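Local coordinates for protein meta cleavage compound hydrolase (Janthinobacterium, PDB 1J1I) that hydrolyses the meta-cleavage compound formed in carbazole degradation, probably splitting a carbon-carbon bond of it to release anthranilate, at residues I59-R64 against D270-T275; E216-V221 against D246-S251; L226-K231 against Y254-C259. All blocks are in the same frame, centred on the assembly; numbering follows the deposited sequence.

Contact 1: I59-R64 against D270-T275; sequences IPILAR and DFANAT
I61 and L62 meet A272 where two helices of the alpha/beta-hydrolase fold pack side by side on one face of the central sheet: the short helix 59-62, which leads into strand 67-71, and the long helix 268-281 near the C-terminus of the chain. I61 straddles the A272 methyl. Its CG1 stands anti to the carbonyl carbon and CG2 anti to the backbone N (chi1 -57°), and this spreads both branches over one small target: I61 CG2 is 3.5 Å from A272 CB, and I61 CD1 comes round to 3.6 Å from the same CB. With only a methyl on the long helix at this point, L62 CA and A272 CA can approach to 6.4 Å. N273 runs across I61 at about a right angle, its amide OD1 4.1 Å from I61 CG2, a contact without a hydrogen bond. The CD2 methyl of L62 lies against the backbone, 3.6 Å from A272 O, and continues to T275 CG2 at 4.2 Å. Both I61 and L62 also touch L276, one turn beyond A272, while L62 also touches V68 on strand 67-71; the contact is mainly aliphatic, with no hydrogen bond across it. T275 turns its hydroxyl back to its own helix: T275 OG1 donates to F271 O at 2.9 Å from above the carbonyl plane, while T275 N reaches F271 O from the opposite face.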
# COMPACT_ATOMS: atom_id res chain seq x y z
N ILE A 59 4.73 -16.52 -8.34
CA ILE A 59 3.99 -17.73 -8.04
C ILE A 59 4.45 -18.48 -6.78
O ILE A 59 3.62 -18.79 -5.93
CB ILE A 59 4.02 -18.71 -9.24
CG1 ILE A 59 3.32 -18.07 -10.44
CG2 ILE A 59 3.30 -20.01 -8.87
CD1 ILE A 59 3.48 -18.85 -11.73
N PRO A 60 5.76 -18.74 -6.62
CA PRO A 60 6.29 -19.46 -5.45
C PRO A 60 5.89 -18.81 -4.14
O PRO A 60 5.49 -19.48 -3.19
CB PRO A 60 7.80 -19.40 -5.67
CG PRO A 60 7.92 -19.36 -7.17
CD PRO A 60 6.88 -18.30 -7.47
N ILE A 61 6.01 -17.49 -4.09
CA ILE A 61 5.68 -16.75 -2.89
C ILE A 61 4.20 -16.86 -2.54
O ILE A 61 3.84 -17.19 -1.41
CB ILE A 61 6.06 -15.26 -3.05
CG1 ILE A 61 7.54 -15.13 -3.40
CG2 ILE A 61 5.75 -14.50 -1.78
CD1 ILE A 61 7.98 -13.73 -3.79
N LEU A 62 3.35 -16.60 -3.52
CA LEU A 62 1.91 -16.66 -3.28
C LEU A 62 1.46 -18.09 -2.98
O LEU A 62 0.59 -18.31 -2.13
CB LEU A 62 1.16 -16.11 -4.50
CG LEU A 62 1.44 -14.64 -4.82
CD1 LEU A 62 0.66 -14.22 -6.05
CD2 LEU A 62 1.06 -13.77 -3.63
N ALA A 63 2.07 -19.06 -3.65
CA ALA A 63 1.72 -20.46 -3.48
C ALA A 63 1.96 -21.00 -2.06
O ALA A 63 1.51 -22.09 -1.72
CB ALA A 63 2.48 -21.31 -4.49
N ARG A 64 2.67 -20.24 -1.24
CA ARG A 64 2.91 -20.67 0.13
C ARG A 64 1.64 -20.52 0.95
O ARG A 64 1.50 -21.12 2.01
CB ARG A 64 4.02 -19.83 0.77
CG ARG A 64 5.20 -20.65 1.27
CD ARG A 64 6.31 -20.74 0.24
NE ARG A 64 6.99 -19.46 0.06
CZ ARG A 64 8.07 -19.29 -0.70
NH1 ARG A 64 8.59 -20.31 -1.36
NH2 ARG A 64 8.62 -18.08 -0.79
N ASP A 270 8.37 -7.58 -3.32
CA ASP A 270 7.57 -6.46 -2.86
C ASP A 270 6.12 -6.65 -3.29
O ASP A 270 5.20 -6.59 -2.47
CB ASP A 270 8.13 -5.15 -3.43
CG ASP A 270 7.43 -3.91 -2.88
OD1 ASP A 270 7.86 -2.79 -3.19
OD2 ASP A 270 6.43 -4.07 -2.15
N PHE A 271 5.91 -6.91 -4.57
CA PHE A 271 4.56 -7.10 -5.08
C PHE A 271 3.83 -8.28 -4.44
O PHE A 271 2.66 -8.17 -4.07
CB PHE A 271 4.57 -7.31 -6.59
CG PHE A 271 3.21 -7.62 -7.15
CD1 PHE A 271 2.31 -6.60 -7.43
CD2 PHE A 271 2.80 -8.94 -7.31
CE1 PHE A 271 1.01 -6.89 -7.85
CE2 PHE A 271 1.51 -9.24 -7.72
CZ PHE A 271 0.61 -8.21 -8.00
N ALA A 272 4.51 -9.42 -4.35
CA ALA A 272 3.92 -10.63 -3.79
C ALA A 272 3.49 -10.44 -2.35
O ALA A 272 2.42 -10.89 -1.95
CB ALA A 272 4.91 -11.80 -3.89
N ASN A 273 4.34 -9.78 -1.56
CA ASN A 273 4.04 -9.54 -0.16
C ASN A 273 2.87 -8.58 0.01
O ASN A 273 2.03 -8.77 0.88
CB ASN A 273 5.28 -9.00 0.56
CG ASN A 273 6.14 -10.10 1.12
OD1 ASN A 273 6.43 -11.10 0.45
ND2 ASN A 273 6.58 -9.93 2.36
N ALA A 274 2.83 -7.54 -0.82
CA ALA A 274 1.75 -6.57 -0.75
C ALA A 274 0.43 -7.27 -1.08
O ALA A 274 -0.62 -6.97 -0.50
CB ALA A 274 2.00 -5.43 -1.74
N THR A 275 0.50 -8.21 -2.03
CA THR A 275 -0.68 -8.96 -2.44
C THR A 275 -1.11 -9.92 -1.33
O THR A 275 -2.30 -10.06 -1.04
CB THR A 275 -0.42 -9.76 -3.72
OG1 THR A 275 -0.10 -8.85 -4.79
CG2 THR A 275 -1.65 -10.58 -4.11

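Contact 2: E216-V221 against D246-S251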
# COMPACT_ATOMS: atom_id res chain seq x y z
N GLU A 216 -17.61 5.59 -15.42
CA GLU A 216 -18.85 5.09 -14.84
C GLU A 216 -18.85 3.58 -14.68
O GLU A 216 -19.44 3.05 -13.73
CB GLU A 216 -20.05 5.52 -15.69
CG GLU A 216 -20.38 7.00 -15.55
CD GLU A 216 -20.60 7.40 -14.10
OE1 GLU A 216 -21.57 6.90 -13.49
OE2 GLU A 216 -19.80 8.20 -13.58
N PHE A 217 -18.20 2.89 -15.61
CA PHE A 217 -18.10 1.43 -15.56
C PHE A 217 -17.19 1.04 -14.40
O PHE A 217 -17.50 0.13 -13.63
CB PHE A 217 -17.50 0.90 -16.87
CG PHE A 217 -17.42 -0.60 -16.94
CD1 PHE A 217 -18.55 -1.36 -17.24
CD2 PHE A 217 -16.20 -1.26 -16.74
CE1 PHE A 217 -18.48 -2.76 -17.34
CE2 PHE A 217 -16.12 -2.65 -16.85
CZ PHE A 217 -17.26 -3.40 -17.15
N ILE A 218 -16.07 1.75 -14.28
CA ILE A 218 -15.10 1.49 -13.22
C ILE A 218 -15.71 1.70 -11.82
O ILE A 218 -15.36 1.00 -10.87
CB ILE A 218 -13.85 2.39 -13.43
CG1 ILE A 218 -13.20 2.02 -14.76
CG2 ILE A 218 -12.86 2.23 -12.27
CD1 ILE A 218 -12.05 2.90 -15.17
N ARG A 219 -16.63 2.65 -11.72
CA ARG A 219 -17.29 2.95 -10.45
C ARG A 219 -18.19 1.79 -10.00
O ARG A 219 -18.65 1.76 -8.86
CB ARG A 219 -18.13 4.23 -10.61
CG ARG A 219 -18.35 5.00 -9.32
CD ARG A 219 -19.29 6.18 -9.55
NE ARG A 219 -18.71 7.21 -10.41
CZ ARG A 219 -17.78 8.08 -10.02
NH1 ARG A 219 -17.30 8.05 -8.78
NH2 ARG A 219 -17.34 9.00 -10.87
N LYS A 220 -18.42 0.84 -10.91
CA LYS A 220 -19.25 -0.34 -10.62
C LYS A 220 -18.48 -1.46 -9.93
O LYS A 220 -19.06 -2.47 -9.53
CB LYS A 220 -19.85 -0.90 -11.92
CG LYS A 220 -21.25 -0.41 -12.26
CD LYS A 220 -21.26 1.06 -12.50
CE LYS A 220 -22.55 1.52 -13.14
NZ LYS A 220 -22.44 2.98 -13.33
N VAL A 221 -17.16 -1.30 -9.80
CA VAL A 221 -16.37 -2.33 -9.12
C VAL A 221 -16.72 -2.23 -7.63
O VAL A 221 -16.42 -1.23 -6.99
CB VAL A 221 -14.86 -2.11 -9.31
CG1 VAL A 221 -14.08 -3.16 -8.53
CG2 VAL A 221 -14.51 -2.19 -10.80
N ASP A 246 -10.40 6.95 -6.52
CA ASP A 246 -11.55 7.83 -6.37
C ASP A 246 -12.83 7.14 -6.86
O ASP A 246 -13.90 7.27 -6.26
CB ASP A 246 -11.31 9.11 -7.18
CG ASP A 246 -12.44 10.11 -7.03
OD1 ASP A 246 -12.67 10.59 -5.90
OD2 ASP A 246 -13.10 10.41 -8.05
N LEU A 247 -12.69 6.37 -7.94
CA LEU A 247 -13.83 5.67 -8.54
C LEU A 247 -14.28 4.39 -7.86
O LEU A 247 -15.48 4.14 -7.74
CB LEU A 247 -13.51 5.37 -10.01
CG LEU A 247 -13.26 6.60 -10.89
CD1 LEU A 247 -12.69 6.15 -12.22
CD2 LEU A 247 -14.56 7.37 -11.07
N ILE A 248 -13.33 3.56 -7.44
CA ILE A 248 -13.67 2.30 -6.79
C ILE A 248 -13.83 2.49 -5.28
O ILE A 248 -12.87 2.75 -4.55
CB ILE A 248 -12.58 1.24 -7.11
CG1 ILE A 248 -12.43 1.13 -8.63
CG2 ILE A 248 -12.97 -0.12 -6.53
CD1 ILE A 248 -11.32 0.21 -9.09
N ASP A 249 -15.07 2.37 -4.80
CA ASP A 249 -15.35 2.59 -3.39
C ASP A 249 -14.60 1.72 -2.38
O ASP A 249 -14.20 2.22 -1.32
CB ASP A 249 -16.85 2.44 -3.11
CG ASP A 249 -17.23 3.03 -1.76
OD1 ASP A 249 -17.18 4.27 -1.63
OD2 ASP A 249 -17.57 2.27 -0.84
N ASP A 250 -14.41 0.44 -2.68
CA ASP A 250 -13.70 -0.41 -1.74
C ASP A 250 -12.28 -0.69 -2.20
O ASP A 250 -11.80 -1.83 -2.14
CB ASP A 250 -14.46 -1.71 -1.52
CG ASP A 250 -14.17 -2.33 -0.16
OD1 ASP A 250 -13.98 -1.55 0.80
OD2 ASP A 250 -14.14 -3.57 -0.05
N SER A 251 -11.59 0.35 -2.65
CA SER A 251 -10.23 0.18 -3.13
C SER A 251 -9.15 0.73 -2.21
O SER A 251 -9.28 1.80 -1.63
CB SER A 251 -10.06 0.81 -4.52
OG SER A 251 -10.27 2.21 -4.50
O HOH W 1 -17.21 1.29 -6.45
O HOH W 2 -15.09 -1.56 -4.62
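I218 and L247 begin the close-packed half of this contact, an aliphatic cluster completed by V221 and I248. The side chains of I218 and L247 cross obliquely, with I218 CG2 3.9 Å from L247 CD1. That same I218 methyl also meets I248 CG1 at 3.8 Å, because with CG1 of I248 anti to its carbonyl carbon (chi1 -55°) the two branches of I248 divide between neighbours: CG1 goes to I218, and CG2 lies 3.8 Å from V221 CG1. The backbones come close as well, a CA-H...O contact joining R219 CA to L247 O at 3.5 Å. On the solvent-exposed rim the L247 CD2 methyl sits close over one face of the R219 guanidinium, 3.2 Å from R219 NH2, while E216 OE2 lies at the guanidinium edge, in its plane, in a weak salt bridge to R219 NE. The water-bridged backbone is looser: no direct hydrogen bond spans the segments. One water donates to R219 O and V221 O and accepts from D249 N; another, 2.7 Å from V221 O, accepts from D250 N, so V221 O is held by both. D249 OD2 bonds to H258 of the second subunit. The contact ties the end of helix 215-218 to that of helix 238-247, just ahead of strand 225-230 and at the start of strand 251-256, with V125 of helix 114-126 packed against V221 and F244 of helix 238-247 against I218.

Contact 3: L226-K231 against Y254-C259; sequences LVVQGK and YIIPHC
V228 and I256 meet at the apolar centre, V228 CG1 lying 4.0 Å from I256 CD1. V228 CG1 stands anti to the backbone N (chi1 179°), and it also comes near the plane of the Y254 ring at its edge. Beside it L226 and Y254 run alongside, L226 CD2 4.0 Å from Y254 CB; F271 and F278 of helix 268-281 help cover this face. On the other face I255 CD1 packs on Q229 CB. Four backbone hydrogen bonds stitch the parallel strands, from Y254 N to V227 O through to K231 N, which donates to I256 O at 2.8 Å. G230, lacking a side chain, admits C259 O to 3.4 Å from its CA. At the polar edge the K231 chain bends, its CG 4.0 Å from I255 CG2 and its CE beside P257 CB, and NZ bonds to S251 O and L245 O of the second subunit. With an alanine here, those two carbonyl oxygens would probably lose their ammonium donor, and I255 and P257 their aliphatic neighbour. Q229 NE2 donates to G230 O at 3.0 Å and weakly to D233 OD2. D233 lies just after strand 225-230 and H261 just after strand 251-256, the parallel strands of a beta-alpha-beta crossover through helix 238-247; with S114 they probably form the catalytic triad of an alpha/beta hydrolase.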
# COMPACT_ATOMS: atom_id res chain seq x y z
N LEU A 226 -7.32 -3.75 -4.78
CA LEU A 226 -6.00 -3.22 -4.45
C LEU A 226 -5.45 -2.65 -5.76
O LEU A 226 -5.26 -3.38 -6.73
CB LEU A 226 -5.08 -4.34 -3.95
CG LEU A 226 -3.94 -4.02 -2.97
CD1 LEU A 226 -2.71 -4.83 -3.35
CD2 LEU A 226 -3.62 -2.54 -2.97
N VAL A 227 -5.23 -1.34 -5.79
CA VAL A 227 -4.69 -0.69 -6.97
C VAL A 227 -3.19 -0.55 -6.74
O VAL A 227 -2.75 0.22 -5.88
CB VAL A 227 -5.31 0.72 -7.19
CG1 VAL A 227 -4.73 1.37 -8.43
CG2 VAL A 227 -6.83 0.61 -7.30
N VAL A 228 -2.40 -1.33 -7.48
CA VAL A 228 -0.94 -1.30 -7.36
C VAL A 228 -0.40 -0.45 -8.50
O VAL A 228 -0.80 -0.63 -9.65
CB VAL A 228 -0.33 -2.71 -7.43
CG1 VAL A 228 1.19 -2.64 -7.31
CG2 VAL A 228 -0.91 -3.59 -6.33
N GLN A 229 0.53 0.45 -8.19
CA GLN A 229 1.05 1.34 -9.21
C GLN A 229 2.50 1.77 -9.04
O GLN A 229 2.92 2.16 -7.94
CB GLN A 229 0.17 2.59 -9.27
CG GLN A 229 0.56 3.61 -10.31
CD GLN A 229 0.39 3.08 -11.72
OE1 GLN A 229 -0.63 2.46 -12.05
NE2 GLN A 229 1.38 3.33 -12.57
N GLY A 230 3.25 1.70 -10.13
CA GLY A 230 4.64 2.12 -10.13
C GLY A 230 4.65 3.62 -10.33
O GLY A 230 3.95 4.15 -11.19
N LYS A 231 5.43 4.33 -9.51
CA LYS A 231 5.49 5.78 -9.60
C LYS A 231 6.08 6.25 -10.92
O LYS A 231 5.74 7.33 -11.40
CB LYS A 231 6.31 6.34 -8.43
CG LYS A 231 5.54 7.32 -7.55
CD LYS A 231 6.42 7.98 -6.50
CE LYS A 231 6.39 7.24 -5.16
NZ LYS A 231 7.21 7.93 -4.12
N TYR A 254 -1.61 1.00 -3.35
CA TYR A 254 -0.23 0.66 -3.02
C TYR A 254 0.66 1.26 -4.10
O TYR A 254 0.71 0.76 -5.23
CB TYR A 254 -0.01 -0.86 -2.95
CG TYR A 254 1.35 -1.25 -2.41
CD1 TYR A 254 1.77 -0.81 -1.15
CD2 TYR A 254 2.23 -2.03 -3.16
CE1 TYR A 254 3.02 -1.14 -0.65
CE2 TYR A 254 3.49 -2.37 -2.67
CZ TYR A 254 3.88 -1.91 -1.41
OH TYR A 254 5.13 -2.21 -0.92
N ILE A 255 1.35 2.33 -3.74
CA ILE A 255 2.22 3.05 -4.66
C ILE A 255 3.67 2.68 -4.40
O ILE A 255 4.15 2.77 -3.26
CB ILE A 255 2.02 4.57 -4.50
CG1 ILE A 255 0.52 4.89 -4.41
CG2 ILE A 255 2.64 5.30 -5.67
CD1 ILE A 255 -0.29 4.55 -5.66
N ILE A 256 4.36 2.27 -5.45
CA ILE A 256 5.75 1.83 -5.37
C ILE A 256 6.73 2.76 -6.09
O ILE A 256 6.54 3.10 -7.26
CB ILE A 256 5.89 0.41 -5.99
CG1 ILE A 256 4.90 -0.55 -5.32
CG2 ILE A 256 7.31 -0.10 -5.85
CD1 ILE A 256 4.85 -1.93 -5.98
N PRO A 257 7.79 3.18 -5.38
CA PRO A 257 8.79 4.08 -5.99
C PRO A 257 9.78 3.28 -6.84
O PRO A 257 9.91 2.07 -6.67
CB PRO A 257 9.45 4.71 -4.78
CG PRO A 257 9.50 3.55 -3.79
CD PRO A 257 8.09 2.95 -3.95
N HIS A 258 10.46 3.96 -7.77
CA HIS A 258 11.46 3.31 -8.62
C HIS A 258 10.88 2.05 -9.23
O HIS A 258 11.49 0.98 -9.19
CB HIS A 258 12.68 2.98 -7.77
CG HIS A 258 13.12 4.11 -6.89
ND1 HIS A 258 13.45 3.94 -5.56
CD2 HIS A 258 13.25 5.43 -7.15
CE1 HIS A 258 13.76 5.11 -5.04
NE2 HIS A 258 13.66 6.03 -5.98
N CYS A 259 9.69 2.20 -9.80
CA CYS A 259 8.97 1.08 -10.38
C CYS A 259 8.26 1.53 -11.64
O CYS A 259 7.61 2.58 -11.65
CB CYS A 259 7.96 0.56 -9.35
SG CYS A 259 7.00 -0.87 -9.84

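Overall arrangement
Contact 1 brings together residues 206 apart, the widest span of the three, and the segments of both other contacts fall between them; contacts 2 and 3 interleave, in the order 216-221, 226-231, 246-251, 254-259. Contact 3 pairs strand 225-230 with 251-256, the outermost strand of this chain's sheet, and helix 268-281 of contact 1 lies against it, D270 OD2 meeting Y254 OH; the centres of contacts 1 and 3 are about 15 Å apart. Contact 2, its centre about 18 Å from that of contact 3, lies where the chain enters the two strands, S251 packing on V227. Contacts 1 and 2 do not touch, nearest atoms about 12 Å apart. All three reach the second subunit, whose strand extends the sheet beyond Y254 and I255.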